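PDB 4O5P: DUF2235 domain-containing protein from Pseudomonas aeruginosa, which probably hydrolyses phospholipids as a toxic effector, Tle1, delivered by the type VI secretion system, using an alpha/beta-hydrolase type catalytic domain. Local coordinates for residues Thr68-Asn76 with Gly235-Phe246; Asp104-Tyr114 with Asp155-Arg165. All coordinates share one frame; numbering follows the deposited sequence.

Interaction 1. Residues Thr68-Asn76 with Gly235-Phe246; sequences TLGFDGTNN and GFSRGAAEARAF
Gly235 pairs with Phe71 in a parallel beta bridge, and the next residue, Phe236, gives the pairing its backbone bond: Phe236 N donates to Phe71 O over 3.1 Å. Phe236 O then lies 3.0 Å from Gly73 CA, a CA-H...O contact at the residue where the type II turn Gly73-Asn76 begins. Ser237, with positive phi (67°) between strand and helix, fits the nucleophile elbow of alpha/beta hydrolases and is probably the nucleophile. Its OG, turned away from the backbone N (chi1 -167°), shares a 2.7 Å hydrogen bond with Thr74 OG1 and is also bonded to His379 NE2. Arg238 stretches out from CG to NE and donates from NH1 to the same Thr74 OG1 at 3.0 Å, the hydroxyl lying close to the guanidinium plane; NE is held by Ala285 O. Gly239 fits closely beneath the strand end, its CA 3.3 Å from Asp72 O. One turn on, Glu242 sets CB over a face of the Phe71 ring; two waters lie within hydrogen-bonding distance of Asp72 O, one also beside Glu242 OE1 and the other beside Glu242 OE2, though not all these bonds can form at once. Ala243 CB meets Phe71 CD2 at 4.0 Å. Leu69 CD2 lies over one face of the Phe246 ring, 3.5 Å from Phe246 CE2; the Phe71 and Phe246 rings meet obliquely, planes 58° apart. Strand 62-71 lies between strands 111-116 and 225-236; helix 139-162 touches Glu242 and Phe246 through Ile146 and Leu150, and helix 91-97 packs on Asp72 and Phe236.

Interaction 2. Residues Asp104-Tyr114 with Asp155-Arg165; sequences DDINSRGIFKY and DALFYTLLKSR
Apolar packing centres on Phe112, whose ring receives Ala156 CB over the middle of one face, 4.0 Å from the centroid and 12° off the normal: a CH-pi contact. Asn107 CA lies on the opposite face, out toward the rim, and Tyr159 CD1 closes on the ring's edge, 4.0 Å from Phe112 CE2. Tyr159 gets there by swinging its ring away from its own backbone N (chi1 -173°), which also carries CE1 to within 3.8 Å of Asn107 CB. Among hydrogen bonds, Tyr114 OH donates to the anti lone pair of Asp155 OD2 at 3.1 Å, while Asp155 OD1 is taken by Leu166 N. Thr160 OG1 returns to Ala156 O within its helix, and a water donates both to this hydroxyl and to Asn107 O. The charged pair is Asp104 OD1 with Arg165 NH2, 3.0 Å apart; the carboxylate and guanidinium planes stand 83° apart and the oxygen sits well outside the latter, where the amino hydrogens are not aimed, so the attraction is one of charge alone. An aromatic and aliphatic interior with exposed charges at its margin implies that apolar packing largely joins strand 111-116 and helix 104-108 to the end of helix 139-162, with Tyr114-Asp155 adding one directional bond.

In the fold
Strand 62-71 connects the two contacts, whose centres lie about 23 Å apart: it takes part in interaction 1 and pairs in parallel with strand 111-116 of interaction 2. The evidence is two probable backbone hydrogen bonds. In one, Tyr114 N donates to Thr68 O at 2.9 Å. In the other, Gly70 N donates to Tyr114 O at 3.1 Å. Leu69 CD1 also packs 3.8 Å from Tyr114 CB. Helix 139-162 packs on both contacts and meets Tyr114 through Trp148. Interaction 1, its centre about 6 Å from that of the chain, holds the likely nucleophile of a probable Ser237-His379-Asp281 triad; interaction 2, its centre about 29 Å from the centre of the chain, is peripheral packing.

Interaction 1. Residues Thr68-Asn76 with Gly235-Phe246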
loop_
_atom_site.group_PDB
_atom_site.type_symbol
_atom_site.label_atom_id
_atom_site.label_comp_id
_atom_site.label_asym_id
_atom_site.label_seq_id
_atom_site.Cartn_x
_atom_site.Cartn_y
_atom_site.Cartn_z
ATOM N N THR A 68 -6.315 13.874 12.402
ATOM C CA THR A 68 -6.418 12.994 11.239
ATOM C C THR A 68 -5.055 12.868 10.544
ATOM O O THR A 68 -4.392 13.883 10.283
ATOM C CB THR A 68 -7.447 13.528 10.235
ATOM O OG1 THR A 68 -8.719 13.694 10.881
ATOM C CG2 THR A 68 -7.600 12.572 9.063
ATOM N N LEU A 69 -4.654 11.629 10.235
ATOM C CA LEU A 69 -3.419 11.316 9.512
ATOM C C LEU A 69 -3.736 10.409 8.309
ATOM O O LEU A 69 -4.322 9.351 8.473
ATOM C CB LEU A 69 -2.450 10.597 10.456
ATOM C CG LEU A 69 -1.054 10.213 9.982
ATOM C CD1 LEU A 69 -0.377 11.409 9.365
ATOM C CD2 LEU A 69 -0.203 9.693 11.145
ATOM N N GLY A 70 -3.366 10.831 7.107
ATOM C CA GLY A 70 -3.617 10.041 5.912
ATOM C C GLY A 70 -2.315 9.651 5.238
ATOM O O GLY A 70 -1.523 10.523 4.872
ATOM N N PHE A 71 -2.089 8.342 5.096
ATOM C CA PHE A 71 -0.943 7.807 4.377
ATOM C C PHE A 71 -1.412 7.321 3.003
ATOM O O PHE A 71 -2.145 6.306 2.888
ATOM C CB PHE A 71 -0.347 6.612 5.120
ATOM C CG PHE A 71 0.163 6.919 6.505
ATOM C CD1 PHE A 71 1.451 7.389 6.691
ATOM C CD2 PHE A 71 -0.624 6.672 7.622
ATOM C CE1 PHE A 71 1.943 7.644 7.957
ATOM C CE2 PHE A 71 -0.140 6.911 8.898
ATOM C CZ PHE A 71 1.149 7.399 9.064
ATOM N N ASP A 72 -0.980 8.038 1.965
ATOM C CA ASP A 72 -1.429 7.764 0.602
ATOM C C ASP A 72 -0.769 6.517 0.041
ATOM O O ASP A 72 0.186 5.978 0.628
ATOM C CB ASP A 72 -1.168 8.951 -0.326
ATOM C CG ASP A 72 -2.253 9.110 -1.375
ATOM O OD1 ASP A 72 -2.967 8.112 -1.661
ATOM O OD2 ASP A 72 -2.396 10.231 -1.922
ATOM N N GLY A 73 -1.275 6.056 -1.100
ATOM C CA GLY A 73 -0.857 4.775 -1.626
ATOM C C GLY A 73 0.378 4.821 -2.490
ATOM O O GLY A 73 0.985 5.873 -2.689
ATOM N N THR A 74 0.736 3.652 -3.002
ATOM C CA THR A 74 1.867 3.474 -3.890
ATOM C C THR A 74 1.747 4.395 -5.093
ATOM O O THR A 74 0.758 4.338 -5.817
ATOM C CB THR A 74 1.889 2.023 -4.389
ATOM O OG1 THR A 74 1.805 1.143 -3.257
ATOM C CG2 THR A 74 3.158 1.744 -5.176
ATOM N N ASN A 75 2.765 5.231 -5.294
ATOM C CA ASN A 75 2.827 6.165 -6.420
ATOM C C ASN A 75 1.715 7.215 -6.418
ATOM O O ASN A 75 1.459 7.856 -7.440
ATOM C CB ASN A 75 2.854 5.430 -7.770
ATOM C CG ASN A 75 3.475 6.267 -8.874
ATOM O OD1 ASN A 75 4.541 6.866 -8.687
ATOM N ND2 ASN A 75 2.816 6.317 -10.033
ATOM N N ASN A 76 1.050 7.382 -5.277
ATOM C CA ASN A 76 0.073 8.456 -5.134
ATOM C C ASN A 76 0.654 9.673 -4.427
ATOM O O ASN A 76 1.144 9.572 -3.290
ATOM C CB ASN A 76 -1.135 7.973 -4.333
ATOM C CG ASN A 76 -1.800 6.782 -4.953
ATOM O OD1 ASN A 76 -1.602 5.662 -4.508
ATOM N ND2 ASN A 76 -2.601 7.011 -5.988
ATOM N N GLY A 235 -5.415 4.982 5.341
ATOM C CA GLY A 235 -4.275 4.529 4.558
ATOM C C GLY A 235 -4.712 3.758 3.323
ATOM O O GLY A 235 -5.747 3.089 3.348
ATOM N N PHE A 236 -3.938 3.846 2.248
ATOM C CA PHE A 236 -4.238 3.000 1.068
ATOM C C PHE A 236 -2.956 2.333 0.602
ATOM O O PHE A 236 -1.905 2.981 0.558
ATOM C CB PHE A 236 -4.915 3.854 -0.033
ATOM C CG PHE A 236 -4.870 3.278 -1.441
ATOM C CD1 PHE A 236 -5.107 1.922 -1.711
ATOM C CD2 PHE A 236 -4.634 4.135 -2.512
ATOM C CE1 PHE A 236 -5.068 1.445 -3.028
ATOM C CE2 PHE A 236 -4.610 3.667 -3.828
ATOM C CZ PHE A 236 -4.820 2.326 -4.086
ATOM N N SER A 237 -3.025 1.034 0.291
ATOM C CA SER A 237 -1.887 0.328 -0.338
ATOM C C SER A 237 -0.714 0.238 0.629
ATOM O O SER A 237 -0.877 -0.187 1.758
ATOM C CB SER A 237 -1.459 1.022 -1.634
ATOM O OG SER A 237 -0.567 0.199 -2.404
ATOM N N ARG A 238 0.471 0.657 0.204
ATOM C CA ARG A 238 1.577 0.677 1.136
ATOM C C ARG A 238 1.332 1.697 2.235
ATOM O O ARG A 238 1.935 1.623 3.304
ATOM C CB ARG A 238 2.912 0.892 0.414
ATOM C CG ARG A 238 3.310 -0.372 -0.309
ATOM C CD ARG A 238 4.390 -0.181 -1.324
ATOM N NE ARG A 238 4.796 -1.473 -1.856
ATOM C CZ ARG A 238 4.360 -1.984 -3.005
ATOM N NH1 ARG A 238 3.489 -1.317 -3.759
ATOM N NH2 ARG A 238 4.800 -3.168 -3.398
ATOM N N GLY A 239 0.404 2.613 2.001
ATOM C CA GLY A 239 0.103 3.621 3.006
ATOM C C GLY A 239 -0.824 3.008 4.052
ATOM O O GLY A 239 -0.841 3.423 5.203
ATOM N N ALA A 240 -1.584 1.995 3.645
ATOM C CA ALA A 240 -2.364 1.208 4.599
ATOM C C ALA A 240 -1.428 0.330 5.431
ATOM O O ALA A 240 -1.601 0.185 6.648
ATOM C CB ALA A 240 -3.411 0.358 3.871
ATOM N N ALA A 241 -0.428 -0.255 4.776
ATOM C CA ALA A 241 0.620 -0.972 5.509
ATOM C C ALA A 241 1.285 -0.057 6.534
ATOM O O ALA A 241 1.505 -0.454 7.696
ATOM C CB ALA A 241 1.659 -1.540 4.552
ATOM N N GLU A 242 1.617 1.162 6.095
ATOM C CA GLU A 242 2.221 2.156 6.964
ATOM C C GLU A 242 1.301 2.509 8.118
ATOM O O GLU A 242 1.764 2.684 9.230
ATOM C CB GLU A 242 2.568 3.424 6.195
ATOM C CG GLU A 242 3.780 3.306 5.262
ATOM C CD GLU A 242 3.648 4.260 4.109
ATOM O OE1 GLU A 242 3.090 5.355 4.332
ATOM O OE2 GLU A 242 4.066 3.923 2.980
ATOM N N ALA A 243 0.006 2.629 7.859
ATOM C CA ALA A 243 -0.938 2.948 8.942
ATOM C C ALA A 243 -0.957 1.847 9.988
ATOM O O ALA A 243 -1.027 2.112 11.196
ATOM C CB ALA A 243 -2.314 3.174 8.405
ATOM N N ARG A 244 -0.907 0.610 9.531
ATOM C CA ARG A 244 -0.957 -0.518 10.458
ATOM C C ARG A 244 0.303 -0.611 11.311
ATOM O O ARG A 244 0.236 -0.789 12.542
ATOM C CB ARG A 244 -1.245 -1.805 9.675
ATOM C CG ARG A 244 -2.641 -1.738 9.050
ATOM C CD ARG A 244 -2.901 -2.801 7.973
ATOM N NE ARG A 244 -3.000 -4.164 8.497
ATOM C CZ ARG A 244 -3.526 -5.169 7.809
ATOM N NH1 ARG A 244 -4.023 -4.936 6.603
ATOM N NH2 ARG A 244 -3.569 -6.398 8.317
ATOM N N ALA A 245 1.456 -0.452 10.664
ATOM C CA ALA A 245 2.704 -0.392 11.417
ATOM C C ALA A 245 2.698 0.802 12.377
ATOM O O ALA A 245 3.091 0.673 13.529
ATOM C CB ALA A 245 3.905 -0.336 10.466
ATOM N N PHE A 246 2.233 1.958 11.907
ATOM C CA PHE A 246 2.060 3.152 12.739
ATOM C C PHE A 246 1.247 2.846 14.002
ATOM O O PHE A 246 1.667 3.156 15.115
ATOM C CB PHE A 246 1.387 4.250 11.906
ATOM C CG PHE A 246 0.899 5.439 12.700
ATOM C CD1 PHE A 246 -0.396 5.462 13.231
ATOM C CD2 PHE A 246 1.708 6.551 12.869
ATOM C CE1 PHE A 246 -0.848 6.554 13.939
ATOM C CE2 PHE A 246 1.261 7.659 13.577
ATOM C CZ PHE A 246 -0.024 7.662 14.119
HETATM O O HOH W 1 2.105 6.913 2.536
HETATM O O HOH W 2 2.777 4.670 0.396
#

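Interaction 2. Residues Asp104-Tyr114 with Asp155-Arg165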
loop_
_atom_site.group_PDB
_atom_site.type_symbol
_atom_site.label_atom_id
_atom_site.label_comp_id
_atom_site.label_asym_id
_atom_site.label_seq_id
_atom_site.Cartn_x
_atom_site.Cartn_y
_atom_site.Cartn_z
ATOM N N ASP A 104 -4.380 28.091 11.428
ATOM C CA ASP A 104 -4.044 28.450 12.808
ATOM C C ASP A 104 -5.242 28.373 13.746
ATOM O O ASP A 104 -5.149 27.857 14.858
ATOM C CB ASP A 104 -3.510 29.884 12.863
ATOM C CG ASP A 104 -2.122 30.026 12.277
ATOM O OD1 ASP A 104 -1.362 29.034 12.290
ATOM O OD2 ASP A 104 -1.790 31.144 11.817
ATOM N N ASP A 105 -6.362 28.909 13.281
ATOM C CA ASP A 105 -7.581 28.979 14.069
ATOM C C ASP A 105 -8.090 27.590 14.468
ATOM O O ASP A 105 -8.203 27.279 15.660
ATOM C CB ASP A 105 -8.651 29.727 13.281
ATOM C CG ASP A 105 -9.720 30.291 14.169
ATOM O OD1 ASP A 105 -10.551 29.496 14.654
ATOM O OD2 ASP A 105 -9.723 31.522 14.396
ATOM N N ILE A 106 -8.367 26.750 13.472
ATOM C CA ILE A 106 -8.896 25.412 13.720
ATOM C C ILE A 106 -7.943 24.557 14.548
ATOM O O ILE A 106 -8.383 23.797 15.419
ATOM C CB ILE A 106 -9.194 24.656 12.410
ATOM C CG1 ILE A 106 -9.971 25.541 11.438
ATOM C CG2 ILE A 106 -9.998 23.397 12.717
ATOM C CD1 ILE A 106 -11.396 25.848 11.898
ATOM N N ASN A 107 -6.650 24.660 14.246
ATOM C CA ASN A 107 -5.616 23.985 15.024
ATOM C C ASN A 107 -5.713 24.404 16.496
ATOM O O ASN A 107 -5.806 23.564 17.394
ATOM C CB ASN A 107 -4.214 24.294 14.455
ATOM C CG ASN A 107 -3.915 23.547 13.151
ATOM O OD1 ASN A 107 -4.580 22.565 12.806
ATOM N ND2 ASN A 107 -2.899 24.005 12.430
ATOM N N SER A 108 -5.716 25.713 16.731
ATOM C CA SER A 108 -5.894 26.253 18.077
ATOM C C SER A 108 -7.190 25.779 18.726
ATOM O O SER A 108 -7.312 25.785 19.951
ATOM C CB SER A 108 -5.851 27.780 18.050
ATOM O OG SER A 108 -4.518 28.223 17.923
ATOM N N ARG A 109 -8.157 25.367 17.909
ATOM C CA ARG A 109 -9.368 24.745 18.436
ATOM C C ARG A 109 -9.217 23.231 18.627
ATOM O O ARG A 109 -10.178 22.550 19.004
ATOM C CB ARG A 109 -10.568 25.062 17.552
ATOM C CG ARG A 109 -10.884 26.552 17.446
ATOM C CD ARG A 109 -12.386 26.767 17.487
ATOM N NE ARG A 109 -12.810 27.926 16.707
ATOM C CZ ARG A 109 -12.945 27.920 15.385
ATOM N NH1 ARG A 109 -12.672 26.821 14.691
ATOM N NH2 ARG A 109 -13.342 29.016 14.750
ATOM N N GLY A 110 -8.016 22.715 18.359
ATOM C CA GLY A 110 -7.669 21.348 18.715
ATOM C C GLY A 110 -7.828 20.302 17.625
ATOM O O GLY A 110 -7.635 19.104 17.865
ATOM N N ILE A 111 -8.190 20.742 16.426
ATOM C CA ILE A 111 -8.309 19.824 15.307
ATOM C C ILE A 111 -7.173 20.060 14.317
ATOM O O ILE A 111 -6.961 21.194 13.869
ATOM C CB ILE A 111 -9.672 19.965 14.607
ATOM C CG1 ILE A 111 -10.802 19.708 15.600
ATOM C CG2 ILE A 111 -9.779 18.985 13.442
ATOM C CD1 ILE A 111 -12.185 19.864 14.994
ATOM N N PHE A 112 -6.456 18.981 13.986
ATOM C CA PHE A 112 -5.292 19.018 13.094
ATOM C C PHE A 112 -5.454 17.958 12.009
ATOM O O PHE A 112 -6.088 16.928 12.241
ATOM C CB PHE A 112 -4.021 18.677 13.879
ATOM C CG PHE A 112 -3.675 19.673 14.939
ATOM C CD1 PHE A 112 -4.270 19.611 16.194
ATOM C CD2 PHE A 112 -2.737 20.666 14.686
ATOM C CE1 PHE A 112 -3.946 20.552 17.177
ATOM C CE2 PHE A 112 -2.410 21.595 15.657
ATOM C CZ PHE A 112 -3.012 21.545 16.900
ATOM N N LYS A 113 -4.884 18.199 10.830
ATOM C CA LYS A 113 -4.826 17.150 9.806
ATOM C C LYS A 113 -3.466 17.132 9.108
ATOM O O LYS A 113 -2.816 18.180 8.942
ATOM C CB LYS A 113 -5.988 17.254 8.801
ATOM C CG LYS A 113 -5.836 18.295 7.708
ATOM C CD LYS A 113 -7.144 18.412 6.924
ATOM C CE LYS A 113 -7.005 19.295 5.690
ATOM N NZ LYS A 113 -8.313 19.437 4.961
ATOM N N TYR A 114 -3.035 15.929 8.726
ATOM C CA TYR A 114 -1.725 15.731 8.137
ATOM C C TYR A 114 -1.831 14.768 6.966
ATOM O O TYR A 114 -2.580 13.780 7.029
ATOM C CB TYR A 114 -0.759 15.167 9.179
ATOM C CG TYR A 114 -0.538 16.074 10.372
ATOM C CD1 TYR A 114 0.385 17.107 10.319
ATOM C CD2 TYR A 114 -1.246 15.884 11.555
ATOM C CE1 TYR A 114 0.607 17.936 11.417
ATOM C CE2 TYR A 114 -1.045 16.705 12.651
ATOM C CZ TYR A 114 -0.116 17.731 12.573
ATOM O OH TYR A 114 0.094 18.543 13.662
ATOM N N ASP A 155 4.127 17.292 16.876
ATOM C CA ASP A 155 3.860 18.618 16.321
ATOM C C ASP A 155 2.505 19.167 16.750
ATOM O O ASP A 155 2.401 20.324 17.133
ATOM C CB ASP A 155 3.937 18.582 14.792
ATOM C CG ASP A 155 3.761 19.958 14.164
ATOM O OD1 ASP A 155 4.676 20.791 14.302
ATOM O OD2 ASP A 155 2.716 20.214 13.522
ATOM N N ALA A 156 1.473 18.331 16.678
ATOM C CA ALA A 156 0.133 18.733 17.090
ATOM C C ALA A 156 0.096 19.162 18.555
ATOM O O ALA A 156 -0.487 20.201 18.882
ATOM C CB ALA A 156 -0.871 17.614 16.823
ATOM N N LEU A 157 0.719 18.371 19.435
ATOM C CA LEU A 157 0.748 18.753 20.856
ATOM C C LEU A 157 1.554 20.041 21.049
ATOM O O LEU A 157 1.124 20.954 21.747
ATOM C CB LEU A 157 1.330 17.624 21.717
ATOM C CG LEU A 157 1.095 17.680 23.231
ATOM C CD1 LEU A 157 -0.369 17.985 23.544
ATOM C CD2 LEU A 157 1.513 16.381 23.904
ATOM N N PHE A 158 2.720 20.087 20.410
ATOM C CA PHE A 158 3.645 21.207 20.472
ATOM C C PHE A 158 2.939 22.496 20.099
ATOM O O PHE A 158 3.110 23.515 20.767
ATOM C CB PHE A 158 4.796 20.947 19.498
ATOM C CG PHE A 158 5.981 21.853 19.671
ATOM C CD1 PHE A 158 6.911 21.615 20.674
ATOM C CD2 PHE A 158 6.197 22.912 18.794
ATOM C CE1 PHE A 158 8.015 22.435 20.831
ATOM C CE2 PHE A 158 7.308 23.743 18.939
ATOM C CZ PHE A 158 8.219 23.502 19.960
ATOM N N TYR A 159 2.135 22.459 19.040
ATOM C CA TYR A 159 1.385 23.647 18.646
ATOM C C TYR A 159 0.292 23.928 19.650
ATOM O O TYR A 159 0.010 25.090 19.957
ATOM C CB TYR A 159 0.760 23.500 17.258
ATOM C CG TYR A 159 0.113 24.782 16.752
ATOM C CD1 TYR A 159 -1.209 25.097 17.061
ATOM C CD2 TYR A 159 0.830 25.675 15.970
ATOM C CE1 TYR A 159 -1.790 26.266 16.602
ATOM C CE2 TYR A 159 0.264 26.837 15.508
ATOM C CZ TYR A 159 -1.044 27.129 15.826
ATOM O OH TYR A 159 -1.608 28.290 15.361
ATOM N N THR A 160 -0.335 22.867 20.145
ATOM C CA THR A 160 -1.407 23.038 21.111
ATOM C C THR A 160 -0.915 23.835 22.318
ATOM O O THR A 160 -1.575 24.778 22.750
ATOM C CB THR A 160 -1.994 21.697 21.552
ATOM O OG1 THR A 160 -2.552 21.024 20.411
ATOM C CG2 THR A 160 -3.091 21.915 22.568
ATOM N N LEU A 161 0.265 23.487 22.821
ATOM C CA LEU A 161 0.790 24.096 24.049
ATOM C C LEU A 161 1.574 25.389 23.825
ATOM O O LEU A 161 1.405 26.355 24.569
ATOM C CB LEU A 161 1.657 23.084 24.805
ATOM C CG LEU A 161 0.918 21.809 25.223
ATOM C CD1 LEU A 161 1.864 20.729 25.747
ATOM C CD2 LEU A 161 -0.129 22.130 26.265
ATOM N N LEU A 162 2.417 25.418 22.799
ATOM C CA LEU A 162 3.364 26.518 22.627
ATOM C C LEU A 162 3.092 27.458 21.449
ATOM O O LEU A 162 3.843 28.415 21.241
ATOM C CB LEU A 162 4.781 25.959 22.510
ATOM C CG LEU A 162 5.405 25.509 23.826
ATOM C CD1 LEU A 162 6.175 24.202 23.642
ATOM C CD2 LEU A 162 6.319 26.608 24.354
ATOM N N LYS A 163 2.047 27.176 20.674
ATOM C CA LYS A 163 1.661 28.030 19.544
ATOM C C LYS A 163 2.743 28.194 18.465
ATOM O O LYS A 163 2.782 29.200 17.748
ATOM C CB LYS A 163 1.181 29.398 20.033
ATOM C CG LYS A 163 0.086 29.315 21.087
ATOM C CD LYS A 163 -1.071 28.414 20.649
ATOM C CE LYS A 163 -2.108 28.284 21.762
ATOM N NZ LYS A 163 -3.235 27.361 21.406
ATOM N N SER A 164 3.614 27.201 18.351
ATOM C CA SER A 164 4.537 27.117 17.226
ATOM C C SER A 164 4.520 25.676 16.738
ATOM O O SER A 164 4.031 24.784 17.432
ATOM C CB SER A 164 5.948 27.524 17.643
ATOM O OG SER A 164 6.380 26.767 18.760
ATOM N N ARG A 165 5.041 25.437 15.546
ATOM C CA ARG A 165 5.104 24.074 15.040
ATOM C C ARG A 165 6.556 23.677 14.854
ATOM O O ARG A 165 7.425 24.547 14.749
ATOM C CB ARG A 165 4.327 23.958 13.727
ATOM C CG ARG A 165 4.020 25.300 13.069
ATOM C CD ARG A 165 2.807 25.211 12.138
ATOM N NE ARG A 165 1.571 25.732 12.731
ATOM C CZ ARG A 165 0.371 25.639 12.156
ATOM N NH1 ARG A 165 0.246 25.038 10.980
ATOM N NH2 ARG A 165 -0.708 26.135 12.749
HETATM O O HOH W 3 -4.803 23.121 19.722
#